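Local atomic coordinates of FMN reductase (NADPH) (Bacillus subtilis, PDB entry 3N2S), a protein that catalyses NADPH-dependent reduction of flavin mononucleotide and also reduces nitroaromatic compounds, quinones and azo dyes. Residues Ser38-Val43 and Phe107-Ile112; Phe79-Tyr84 and Lys244-Asn249; Ile112-Ala117 and Leu156-Leu161. All blocks are in the same frame, centred on the assembly; numbering follows the deposited sequence.

In the fold
All three contacts are buried, none is a surface contact, and each reaches the second subunit. Contact 3 lies nearest the middle of the chain, where helix 104-127 packs on strand 155-164. Contact 1 uses the preceding turns of that helix and shares Ile-112 with contact 3, but its partner is a flavin-binding loop. Contact 2 ties the neighbouring strand, 75-82, to the C-terminal tail, and its Phe-246 also meets Phe-107 and Ser-110 of contact 1. The chemistry follows the place: contact 1 mixes a water bridge, flavin hydrogen bonds and a valine pair, whereas contacts 2 and 3 are apolar across their segments, contact 2 on one phenylalanine ring, contact 3 on a leucine methyl and a phenylalanine edge.

Contact 1: Ser38-Val43 and Phe107-Ile112; sequences STSSYV and FMVSLI. With FMN (flavin mononucleotide), chain G.
One water joins Ser-40 to Val-109, accepting from the OG of Ser-40 at 2.6 Å. The same water donates to the backbone O of Val-109 at 2.7 Å and so bridges the two segments, which share no direct hydrogen bond. The loop 38-43 is part of an FMN site of the nitroreductase fold, shared between the two subunits. With its proton committed to the water, Ser-40 turns its oxygen to the flavin: OG stands almost directly above C7 of the FMN ring at 3.1 Å, a tight approach. It gets there by lying anti to its own carbonyl carbon (chi1 -61°). The backbone N of Thr-39 gives FMN O3' a fairly straight bond of 3.1 Å (161° at the hydrogen), and O3' returns a weak one to the Thr-39 carbonyl. Asp-113, one residue further along the helix, takes bonds from Thr-39 OG1 and Ser-40 N and so fixes this flavin-facing backbone from behind. From the second subunit, Ser-13, Arg-15 and Arg-175 are among the residues that bond the same FMN, while Lys-173 of that subunit makes a cation-pi contact with Tyr-42. Apolar packing adds to this. Ile-112 CG2 touches the flavin methyl C7M at 3.7 Å, and Val-109 CG1 meets both Ser-40 CB and, with the two valines crossing at about a right angle, Val-43 CG2 at 3.8 Å.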
# COMPACT_ATOMS: atom_id res chain seq x y z
N SER A 38 -5.85 2.77 7.91
CA SER A 38 -7.06 1.99 7.64
C SER A 38 -6.62 0.55 7.34
O SER A 38 -5.49 0.31 6.90
CB SER A 38 -7.79 2.53 6.41
OG SER A 38 -8.27 3.84 6.65
N THR A 39 -7.52 -0.39 7.58
CA THR A 39 -7.27 -1.82 7.40
C THR A 39 -8.56 -2.52 6.95
O THR A 39 -9.60 -2.36 7.58
CB THR A 39 -6.66 -2.43 8.69
OG1 THR A 39 -6.78 -3.84 8.59
CG2 THR A 39 -7.38 -1.96 9.97
N SER A 40 -8.50 -3.27 5.83
CA SER A 40 -9.66 -3.99 5.26
C SER A 40 -10.29 -4.90 6.30
O SER A 40 -9.59 -5.73 6.88
CB SER A 40 -9.24 -4.85 4.07
OG SER A 40 -8.68 -4.10 3.01
N SER A 41 -11.60 -4.71 6.56
CA SER A 41 -12.39 -5.48 7.53
C SER A 41 -11.73 -5.61 8.90
O SER A 41 -11.92 -6.64 9.56
CB SER A 41 -12.77 -6.84 6.96
OG SER A 41 -13.57 -6.65 5.81
N TYR A 42 -10.90 -4.61 9.30
CA TYR A 42 -10.22 -4.53 10.61
C TYR A 42 -9.21 -5.69 10.81
O TYR A 42 -8.75 -5.92 11.93
CB TYR A 42 -11.34 -4.62 11.69
CG TYR A 42 -11.10 -4.02 13.05
CD1 TYR A 42 -10.03 -3.16 13.29
CD2 TYR A 42 -11.99 -4.26 14.10
CE1 TYR A 42 -9.85 -2.56 14.54
CE2 TYR A 42 -11.82 -3.67 15.34
CZ TYR A 42 -10.74 -2.84 15.57
OH TYR A 42 -10.62 -2.23 16.79
N VAL A 43 -8.85 -6.40 9.72
CA VAL A 43 -7.97 -7.57 9.79
C VAL A 43 -6.53 -7.32 10.19
O VAL A 43 -5.90 -8.23 10.74
CB VAL A 43 -8.09 -8.55 8.59
CG1 VAL A 43 -9.56 -8.87 8.28
CG2 VAL A 43 -7.41 -7.99 7.34
N PHE A 107 -4.54 -12.22 -0.51
CA PHE A 107 -3.19 -11.77 -0.87
C PHE A 107 -3.22 -10.26 -1.16
O PHE A 107 -2.38 -9.51 -0.67
CB PHE A 107 -2.68 -12.57 -2.07
CG PHE A 107 -1.32 -12.17 -2.60
CD1 PHE A 107 -0.18 -12.30 -1.81
CD2 PHE A 107 -1.16 -11.77 -3.92
CE1 PHE A 107 1.09 -12.02 -2.33
CE2 PHE A 107 0.10 -11.47 -4.43
CZ PHE A 107 1.21 -11.58 -3.63
N MSE A 108 -4.25 -9.81 -1.86
CA MSE A 108 -4.42 -8.37 -2.13
C MSE A 108 -4.68 -7.60 -0.83
O MSE A 108 -4.06 -6.56 -0.58
CB MSE A 108 -5.58 -8.17 -3.13
CG MSE A 108 -5.29 -8.76 -4.48
SE MSE A 108 -6.76 -8.46 -5.74
CE MSE A 108 -6.44 -6.67 -6.08
N VAL A 109 -5.53 -8.16 0.04
CA VAL A 109 -5.86 -7.55 1.33
C VAL A 109 -4.61 -7.33 2.17
O VAL A 109 -4.38 -6.20 2.66
CB VAL A 109 -6.97 -8.37 2.08
CG1 VAL A 109 -6.98 -8.06 3.58
CG2 VAL A 109 -8.35 -8.11 1.46
N SER A 110 -3.79 -8.37 2.32
CA SER A 110 -2.59 -8.28 3.16
C SER A 110 -1.51 -7.36 2.59
O SER A 110 -0.91 -6.61 3.36
CB SER A 110 -2.04 -9.68 3.48
OG SER A 110 -1.70 -10.38 2.29
N LEU A 111 -1.31 -7.35 1.25
CA LEU A 111 -0.34 -6.46 0.60
C LEU A 111 -0.74 -4.99 0.78
O LEU A 111 0.10 -4.16 1.12
CB LEU A 111 -0.20 -6.78 -0.89
CG LEU A 111 1.03 -7.63 -1.28
CD1 LEU A 111 0.95 -9.02 -0.66
CD2 LEU A 111 1.13 -7.75 -2.78
N ILE A 112 -2.03 -4.69 0.54
CA ILE A 112 -2.56 -3.32 0.69
C ILE A 112 -2.46 -2.88 2.16
O ILE A 112 -1.99 -1.78 2.43
CB ILE A 112 -3.99 -3.19 0.09
CG1 ILE A 112 -3.92 -3.38 -1.47
CG2 ILE A 112 -4.62 -1.83 0.48
CD1 ILE A 112 -5.28 -3.73 -2.13
N1 FMN G . -14.95 0.33 5.01
C2 FMN G . -16.20 0.31 4.45
O2 FMN G . -17.18 0.77 5.05
N3 FMN G . -16.39 -0.28 3.24
C4 FMN G . -15.45 -0.81 2.42
O4 FMN G . -15.69 -1.30 1.36
C4A FMN G . -14.07 -0.76 2.96
N5 FMN G . -13.06 -1.20 2.23
C5A FMN G . -11.76 -1.00 2.74
C6 FMN G . -10.68 -1.37 1.88
C7 FMN G . -9.36 -1.12 2.27
C7M FMN G . -8.25 -1.46 1.31
C8 FMN G . -9.08 -0.55 3.60
C8M FMN G . -7.72 -0.31 4.05
C9 FMN G . -10.16 -0.22 4.45
C9A FMN G . -11.51 -0.44 4.05
N10 FMN G . -12.62 -0.03 4.81
C10 FMN G . -13.91 -0.12 4.33
C1' FMN G . -12.42 0.61 6.13
C2' FMN G . -12.05 -0.44 7.17
O2' FMN G . -13.26 -1.13 7.49
C3' FMN G . -11.55 0.32 8.40
O3' FMN G . -10.31 0.96 8.05
C4' FMN G . -11.35 -0.63 9.64
O4' FMN G . -12.64 -1.05 10.14
C5' FMN G . -10.60 0.11 10.80
O5' FMN G . -11.42 1.22 11.16
P FMN G . -10.81 2.70 11.16
O1P FMN G . -12.04 3.58 11.43
O2P FMN G . -10.38 3.07 9.70
O3P FMN G . -9.62 2.86 12.10
O HOH W 1 -6.08 -4.11 2.80

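Contact 2: Phe79-Tyr84 and Lys244-Asn249; sequences FCADLY and KGFNKN
Leu-83 and Ala-81 meet one corner of the Phe-246 ring, and apolar touches carry the contact. CE1 of Phe-246 is the shared point, with CD1 of Leu-83 at 3.7 Å and CB of Ala-81 at 4.0 Å. Its neighbour CZ also reaches the Ala-81 methyl at 4.1 Å. Both groups come in obliquely, so the contact is no ring stack. CG of Phe-246 sits beside its backbone N (chi1 -67°), which directs the ring toward Ala-81 and Leu-83. Alternation in the chain does the rest: Ala-81 and Leu-83 point to the phenyl ring, and Asp-82 between them points away.

No hydrogen bond joins the two segments; their polar groups bond within the segment or to other parts of the dimer. Asp-82 lies ahead of the turn into helix 84-92 and makes a capping bond there: OD1 accepts from Arg-85 N and, weakly, from Tyr-84 N (2.9 Å, bent to 120°), while OD2 is bonded to Ser-47 and to Tyr-187 OH of the second subunit. On the other segment a Schellman motif with positive phi at Gly-245 ends helix 237-243 and releases the chain into the tail. There Asn-247 ND2 bonds OD1 of Asn-247 of the second subunit.

The Phe-246 side chain thus fills a corner between elements: strand 75-82 meets its CE1 and CZ, and Leu-156 of the adjacent strand 155-164 and Phe-107 and Ser-110 of helix 104-127 also pack against it.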
# COMPACT_ATOMS: atom_id res chain seq x y z
N PHE A 79 8.50 -4.93 6.31
CA PHE A 79 7.04 -5.04 6.28
C PHE A 79 6.66 -6.35 5.67
O PHE A 79 7.13 -6.68 4.57
CB PHE A 79 6.39 -3.85 5.52
CG PHE A 79 6.34 -2.62 6.39
CD1 PHE A 79 5.17 -2.27 7.05
CD2 PHE A 79 7.48 -1.84 6.59
CE1 PHE A 79 5.13 -1.15 7.90
CE2 PHE A 79 7.44 -0.71 7.41
CZ PHE A 79 6.26 -0.38 8.06
N CYS A 80 5.79 -7.10 6.37
CA CYS A 80 5.33 -8.41 5.90
C CYS A 80 3.84 -8.46 5.76
O CYS A 80 3.15 -7.97 6.65
CB CYS A 80 5.77 -9.53 6.85
SG CYS A 80 7.52 -9.56 7.24
N ALA A 81 3.35 -9.20 4.74
CA ALA A 81 1.94 -9.58 4.64
C ALA A 81 1.85 -10.66 5.72
O ALA A 81 2.77 -11.49 5.83
CB ALA A 81 1.64 -10.16 3.26
N ASP A 82 0.84 -10.61 6.59
CA ASP A 82 0.72 -11.57 7.69
C ASP A 82 -0.69 -12.10 7.84
O ASP A 82 -1.58 -11.37 8.26
CB ASP A 82 1.22 -10.95 9.03
CG ASP A 82 1.32 -11.89 10.23
OD1 ASP A 82 0.59 -12.89 10.27
OD2 ASP A 82 2.06 -11.56 11.18
N LEU A 83 -0.87 -13.39 7.55
CA LEU A 83 -2.13 -14.11 7.76
C LEU A 83 -1.92 -15.25 8.77
O LEU A 83 -2.85 -16.01 9.10
CB LEU A 83 -2.72 -14.59 6.44
CG LEU A 83 -3.21 -13.44 5.50
CD1 LEU A 83 -3.58 -13.94 4.14
CD2 LEU A 83 -4.37 -12.66 6.13
N TYR A 84 -0.70 -15.34 9.30
CA TYR A 84 -0.32 -16.33 10.32
C TYR A 84 -1.05 -16.03 11.64
O TYR A 84 -1.52 -16.96 12.31
CB TYR A 84 1.19 -16.34 10.51
CG TYR A 84 1.70 -17.19 11.65
CD1 TYR A 84 1.94 -18.55 11.47
CD2 TYR A 84 2.00 -16.64 12.89
CE1 TYR A 84 2.46 -19.34 12.50
CE2 TYR A 84 2.52 -17.41 13.93
CZ TYR A 84 2.76 -18.76 13.73
OH TYR A 84 3.25 -19.53 14.76
N LYS A 244 4.45 -20.09 0.37
CA LYS A 244 4.26 -19.43 1.66
C LYS A 244 2.80 -19.34 2.10
O LYS A 244 2.53 -18.83 3.19
CB LYS A 244 4.96 -18.05 1.68
CG LYS A 244 6.49 -18.16 1.65
CD LYS A 244 7.10 -18.56 3.00
CE LYS A 244 7.83 -19.86 2.94
NZ LYS A 244 8.53 -20.15 4.21
N GLY A 245 1.90 -19.85 1.28
CA GLY A 245 0.47 -19.89 1.58
C GLY A 245 -0.34 -18.73 1.05
O GLY A 245 -1.40 -18.43 1.60
N PHE A 246 0.10 -18.09 -0.05
CA PHE A 246 -0.64 -16.97 -0.62
C PHE A 246 -0.97 -17.16 -2.07
O PHE A 246 -0.21 -17.80 -2.79
CB PHE A 246 0.18 -15.66 -0.51
CG PHE A 246 0.42 -15.16 0.89
CD1 PHE A 246 -0.42 -14.19 1.44
CD2 PHE A 246 1.49 -15.62 1.64
CE1 PHE A 246 -0.19 -13.70 2.74
CE2 PHE A 246 1.72 -15.13 2.93
CZ PHE A 246 0.87 -14.18 3.47
N ASN A 247 -2.03 -16.49 -2.53
CA ASN A 247 -2.40 -16.36 -3.95
C ASN A 247 -2.57 -17.69 -4.71
O ASN A 247 -2.27 -17.78 -5.91
CB ASN A 247 -1.32 -15.48 -4.60
CG ASN A 247 -1.69 -14.86 -5.89
OD1 ASN A 247 -2.80 -14.39 -6.07
ND2 ASN A 247 -0.73 -14.78 -6.78
N LYS A 248 -3.05 -18.71 -4.02
CA LYS A 248 -3.23 -20.05 -4.60
C LYS A 248 -4.54 -20.22 -5.35
O LYS A 248 -5.55 -19.65 -4.95
CB LYS A 248 -3.09 -21.13 -3.51
CG LYS A 248 -1.67 -21.24 -2.95
CD LYS A 248 -1.59 -22.03 -1.66
CE LYS A 248 -1.44 -23.52 -1.87
NZ LYS A 248 -1.24 -24.24 -0.58
N ASN A 249 -4.50 -21.06 -6.41
CA ASN A 249 -5.55 -21.49 -7.35
C ASN A 249 -5.66 -20.71 -8.66
O ASN A 249 -5.17 -21.19 -9.68
CB ASN A 249 -6.90 -21.78 -6.69
CG ASN A 249 -6.93 -23.10 -5.97
OD1 ASN A 249 -7.76 -23.97 -6.26
ND2 ASN A 249 -6.03 -23.29 -5.00

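Contact 3: Ile112-Ala117 and Leu156-Leu161; sequences IDAALA and LPLFGL
Leu-158 lays its CD1 methyl against CB of Ala-114 at 3.6 Å, the closest approach between helix 112-117 and strand 156-161. The leucine is set for this by holding CG opposite its own carbonyl (chi1 -51°), which sends the branch out to the helix. The next residue, Phe-159, comes to the same helix instead of turning to the other side of the sheet, because Leu-158 and Phe-159 form a classic beta bulge opposite Phe-79. The amide of Leu-158 keeps its sheet bond to the O of Phe-79 (2.9 Å). Phe-159 holds CG between its backbone N and carbonyl carbon (chi1 48°), and its ring presents its edge to the helix backbone. CZ lies 4.2 Å from CA of Ala-115 and 4.3 Å from the carbonyl O of Ala-114, both near the ring plane.

Helix 104-127 here lies on the antiparallel sheet of the alpha-beta-alpha sandwich. The two segments run nearly parallel, 15° apart in direction, with axes 10.1 Å from each other. Ala-115 also packs on Ala-115 of the second subunit, so the helix serves sheet and dimer interface together. Phe-159 meets the ring of Tyr-134. The Phe-159 side chain comes within about 4 Å of one FMN of the dimer, and Ile-112 and Leu-116 touch the other, so the contact lies between the two flavin sites.

No hydrogen bond crosses between the two segments. The leucine methyl meets an alanine methyl, the phenyl edge comes up to the helix backbone itself, and the hold between the segments is therefore by van der Waals fit and burial of apolar surface.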
# COMPACT_ATOMS: atom_id res chain seq x y z
N ILE A 112 -2.03 -4.69 0.54
CA ILE A 112 -2.56 -3.32 0.69
C ILE A 112 -2.46 -2.88 2.16
O ILE A 112 -1.99 -1.78 2.43
CB ILE A 112 -3.99 -3.19 0.09
CG1 ILE A 112 -3.92 -3.38 -1.47
CG2 ILE A 112 -4.62 -1.83 0.48
CD1 ILE A 112 -5.28 -3.73 -2.13
N ASP A 113 -2.87 -3.74 3.10
CA ASP A 113 -2.80 -3.39 4.54
C ASP A 113 -1.37 -3.03 4.95
O ASP A 113 -1.16 -2.02 5.61
CB ASP A 113 -3.31 -4.56 5.40
CG ASP A 113 -4.75 -4.41 5.90
OD1 ASP A 113 -5.54 -3.68 5.26
OD2 ASP A 113 -5.07 -5.04 6.93
N ALA A 114 -0.38 -3.85 4.57
CA ALA A 114 1.03 -3.61 4.89
C ALA A 114 1.54 -2.33 4.26
O ALA A 114 2.29 -1.59 4.90
CB ALA A 114 1.89 -4.80 4.43
N ALA A 115 1.17 -2.08 2.98
CA ALA A 115 1.63 -0.86 2.27
C ALA A 115 1.05 0.41 2.91
O ALA A 115 1.79 1.38 3.09
CB ALA A 115 1.27 -0.94 0.79
N LEU A 116 -0.25 0.41 3.29
CA LEU A 116 -0.83 1.61 3.94
C LEU A 116 -0.11 1.89 5.26
O LEU A 116 0.20 3.05 5.54
CB LEU A 116 -2.35 1.46 4.20
CG LEU A 116 -3.27 1.12 3.03
CD1 LEU A 116 -4.73 1.06 3.48
CD2 LEU A 116 -3.11 2.06 1.86
N ALA A 117 0.18 0.82 6.03
CA ALA A 117 0.92 0.97 7.30
C ALA A 117 2.34 1.55 7.04
O ALA A 117 2.77 2.46 7.76
CB ALA A 117 1.03 -0.39 7.99
N LEU A 156 4.71 -13.18 4.52
CA LEU A 156 5.49 -12.88 3.33
C LEU A 156 6.20 -11.52 3.46
O LEU A 156 5.53 -10.48 3.39
CB LEU A 156 4.58 -12.88 2.06
CG LEU A 156 5.31 -12.80 0.70
CD1 LEU A 156 6.05 -14.13 0.37
CD2 LEU A 156 4.32 -12.51 -0.42
N PRO A 157 7.55 -11.49 3.58
CA PRO A 157 8.25 -10.19 3.58
C PRO A 157 8.03 -9.52 2.21
O PRO A 157 8.06 -10.18 1.18
CB PRO A 157 9.72 -10.56 3.81
CG PRO A 157 9.68 -12.00 4.39
CD PRO A 157 8.51 -12.62 3.66
N LEU A 158 7.67 -8.23 2.21
CA LEU A 158 7.34 -7.50 0.98
C LEU A 158 8.44 -6.52 0.61
O LEU A 158 8.81 -6.42 -0.56
CB LEU A 158 6.00 -6.73 1.16
CG LEU A 158 4.80 -7.54 1.69
CD1 LEU A 158 3.59 -6.64 1.85
CD2 LEU A 158 4.47 -8.69 0.72
N PHE A 159 8.90 -5.74 1.60
CA PHE A 159 9.95 -4.73 1.40
C PHE A 159 10.45 -4.30 2.76
O PHE A 159 9.74 -4.43 3.76
CB PHE A 159 9.41 -3.48 0.64
CG PHE A 159 8.10 -2.95 1.20
CD1 PHE A 159 8.10 -2.08 2.29
CD2 PHE A 159 6.88 -3.33 0.64
CE1 PHE A 159 6.90 -1.64 2.82
CE2 PHE A 159 5.67 -2.87 1.18
CZ PHE A 159 5.69 -2.03 2.27
N GLY A 160 11.66 -3.76 2.76
CA GLY A 160 12.23 -3.14 3.94
C GLY A 160 11.96 -1.65 3.86
O GLY A 160 11.53 -1.11 2.82
N LEU A 161 12.19 -0.96 4.98
CA LEU A 161 12.10 0.49 5.07
C LEU A 161 13.26 0.94 5.93
O LEU A 161 13.29 0.63 7.12
CB LEU A 161 10.75 0.97 5.66
CG LEU A 161 10.51 2.49 5.58
CD1 LEU A 161 10.30 2.94 4.09
CD2 LEU A 161 9.31 2.91 6.46